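Local coordinates for AP endonuclease, family 2 (Brucella melitensis biovar Abortus, PDB 3NGF), which probably interconverts hydroxypyruvate and tartronate semialdehyde as a manganese-binding TIM-barrel isomerase, at residues E150-T154 / R155-G159. Sequence-based numbering, arbitrary orientation.
With MN (manganese (II) ion), chain C.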
loop_
_atom_site.group_PDB
_atom_site.type_symbol
_atom_site.label_atom_id
_atom_site.label_comp_id
_atom_site.label_asym_id
_atom_site.label_seq_id
_atom_site.Cartn_x
_atom_site.Cartn_y
_atom_site.Cartn_z
ATOM N N GLU A 150 5.675 -4.160 1.166
ATOM C CA GLU A 150 5.945 -2.715 1.293
ATOM C C GLU A 150 7.067 -2.431 2.279
ATOM O O GLU A 150 6.861 -2.548 3.491
ATOM C CB GLU A 150 4.732 -1.948 1.788
ATOM C CG GLU A 150 4.916 -0.424 1.667
ATOM C CD GLU A 150 3.875 0.423 2.392
ATOM O OE1 GLU A 150 2.970 -0.074 3.081
ATOM O OE2 GLU A 150 3.986 1.645 2.241
ATOM N N PRO A 151 8.237 -2.033 1.772
ATOM C CA PRO A 151 9.273 -1.533 2.704
ATOM C C PRO A 151 8.770 -0.309 3.463
ATOM O O PRO A 151 8.182 0.595 2.866
ATOM C CB PRO A 151 10.434 -1.168 1.769
ATOM C CG PRO A 151 10.207 -2.002 0.551
ATOM C CD PRO A 151 8.729 -2.092 0.391
ATOM N N LEU A 152 9.021 -0.286 4.770
ATOM C CA LEU A 152 8.643 0.834 5.616
ATOM C C LEU A 152 9.918 1.624 5.978
ATOM O O LEU A 152 10.880 1.642 5.184
ATOM C CB LEU A 152 7.820 0.337 6.794
ATOM C CG LEU A 152 6.549 -0.449 6.391
ATOM C CD1 LEU A 152 5.760 -0.859 7.625
ATOM C CD2 LEU A 152 5.651 0.354 5.401
ATOM N N ASN A 153 9.915 2.365 7.070
ATOM C CA ASN A 153 11.140 3.005 7.529
ATOM C C ASN A 153 11.285 2.774 9.027
ATOM O O ASN A 153 10.298 2.503 9.717
ATOM C CB ASN A 153 11.149 4.490 7.148
ATOM C CG ASN A 153 10.302 5.341 8.067
ATOM O OD1 ASN A 153 10.699 5.641 9.210
ATOM N ND2 ASN A 153 9.140 5.774 7.573
ATOM N N THR A 154 12.513 2.911 9.527
ATOM C CA THR A 154 12.859 2.523 10.895
ATOM C C THR A 154 12.548 3.605 11.937
ATOM O O THR A 154 12.647 3.375 13.148
ATOM C CB THR A 154 14.359 2.154 10.980
ATOM O OG1 THR A 154 15.142 3.224 10.454
ATOM C CG2 THR A 154 14.655 0.908 10.167
ATOM N N ARG A 155 12.175 4.794 11.473
ATOM C CA ARG A 155 11.741 5.832 12.367
ATOM C C ARG A 155 10.287 5.643 12.719
ATOM O O ARG A 155 9.903 5.680 13.896
ATOM C CB ARG A 155 11.962 7.206 11.734
ATOM C CG ARG A 155 11.466 8.339 12.593
ATOM C CD ARG A 155 12.128 9.668 12.244
ATOM N NE ARG A 155 11.879 10.115 10.881
ATOM C CZ ARG A 155 12.809 10.348 9.939
ATOM N NH1 ARG A 155 12.433 10.790 8.742
ATOM N NH2 ARG A 155 14.109 10.171 10.169
ATOM N N ASN A 156 9.459 5.429 11.704
ATOM C CA ASN A 156 8.029 5.198 11.935
ATOM C C ASN A 156 7.674 3.773 12.350
ATOM O O ASN A 156 6.701 3.600 13.062
ATOM C CB ASN A 156 7.204 5.581 10.702
ATOM C CG ASN A 156 7.172 7.083 10.469
ATOM O OD1 ASN A 156 7.447 7.548 9.378
ATOM N ND2 ASN A 156 6.876 7.854 11.527
ATOM N N MET A 157 8.444 2.767 11.913
ATOM C CA MET A 157 8.169 1.364 12.250
ATOM C C MET A 157 9.447 0.633 12.684
ATOM O O MET A 157 9.932 -0.262 11.986
ATOM C CB MET A 157 7.511 0.650 11.060
ATOM C CG MET A 157 6.627 -0.558 11.461
ATOM S SD MET A 157 5.152 -0.123 12.429
ATOM C CE MET A 157 4.067 0.510 11.136
ATOM N N PRO A 158 10.012 1.019 13.845
ATOM C CA PRO A 158 11.255 0.364 14.265
ATOM C C PRO A 158 11.066 -1.141 14.424
ATOM O O PRO A 158 10.059 -1.578 14.966
ATOM C CB PRO A 158 11.591 1.019 15.619
ATOM C CG PRO A 158 10.419 1.847 15.994
ATOM C CD PRO A 158 9.521 2.009 14.815
ATOM N N GLY A 159 12.030 -1.915 13.939
ATOM C CA GLY A 159 12.005 -3.370 14.075
ATOM C C GLY A 159 11.210 -4.088 13.003
ATOM O O GLY A 159 11.147 -5.316 13.004
HETATM MN MN MN C . 2.625 3.237 2.752
HETATM O O HOH W 1 1.049 1.422 3.310
HETATM O O HOH W 2 3.040 3.244 4.982
#
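Asn153 OD1 accepts two backbone N-H groups, from Arg155 N at 2.8 Å and from Asn156 N at 2.8 Å. With the third bond, Met157 N to Asn153 O at 2.9 Å, this meets the definition of an Asx motif, built here in the loop between strand 146-149 and helix 165-175 of the TIM barrel. The Asn156 bond is nearly straight at hydrogen (169°) but comes from above the plane of the side-chain carbonyl; the Arg155 bond is more bent, though its donor lies closer to that plane. Asn153 places CG between its own N and carbonyl carbon (chi1 79°), which brings OD1 within reach of the N-H groups two and three residues further on. The other end of the amide is used too: Asn153 ND2 donates to Asn156 OD1 at 3.0 Å, almost linearly (175°), the acceptor lying in the donor's amide plane. Bonds at both ends should fix the rotation of the Asn153 amide; from helix 186-192, His188 ND1 also bonds Asn153 ND2, while Tyr187 OH bonds the acceptor, Asn156 OD1. At the barrel end of the loop, Glu150, a predicted proton donor/acceptor, binds the manganese ion through OE2 at 2.2 Å, together with Asp185, Gln211 and Glu247. Leu152 and Met157 run alongside each other in the same direction, with Leu152 CD1 3.9 Å from Met157 CG.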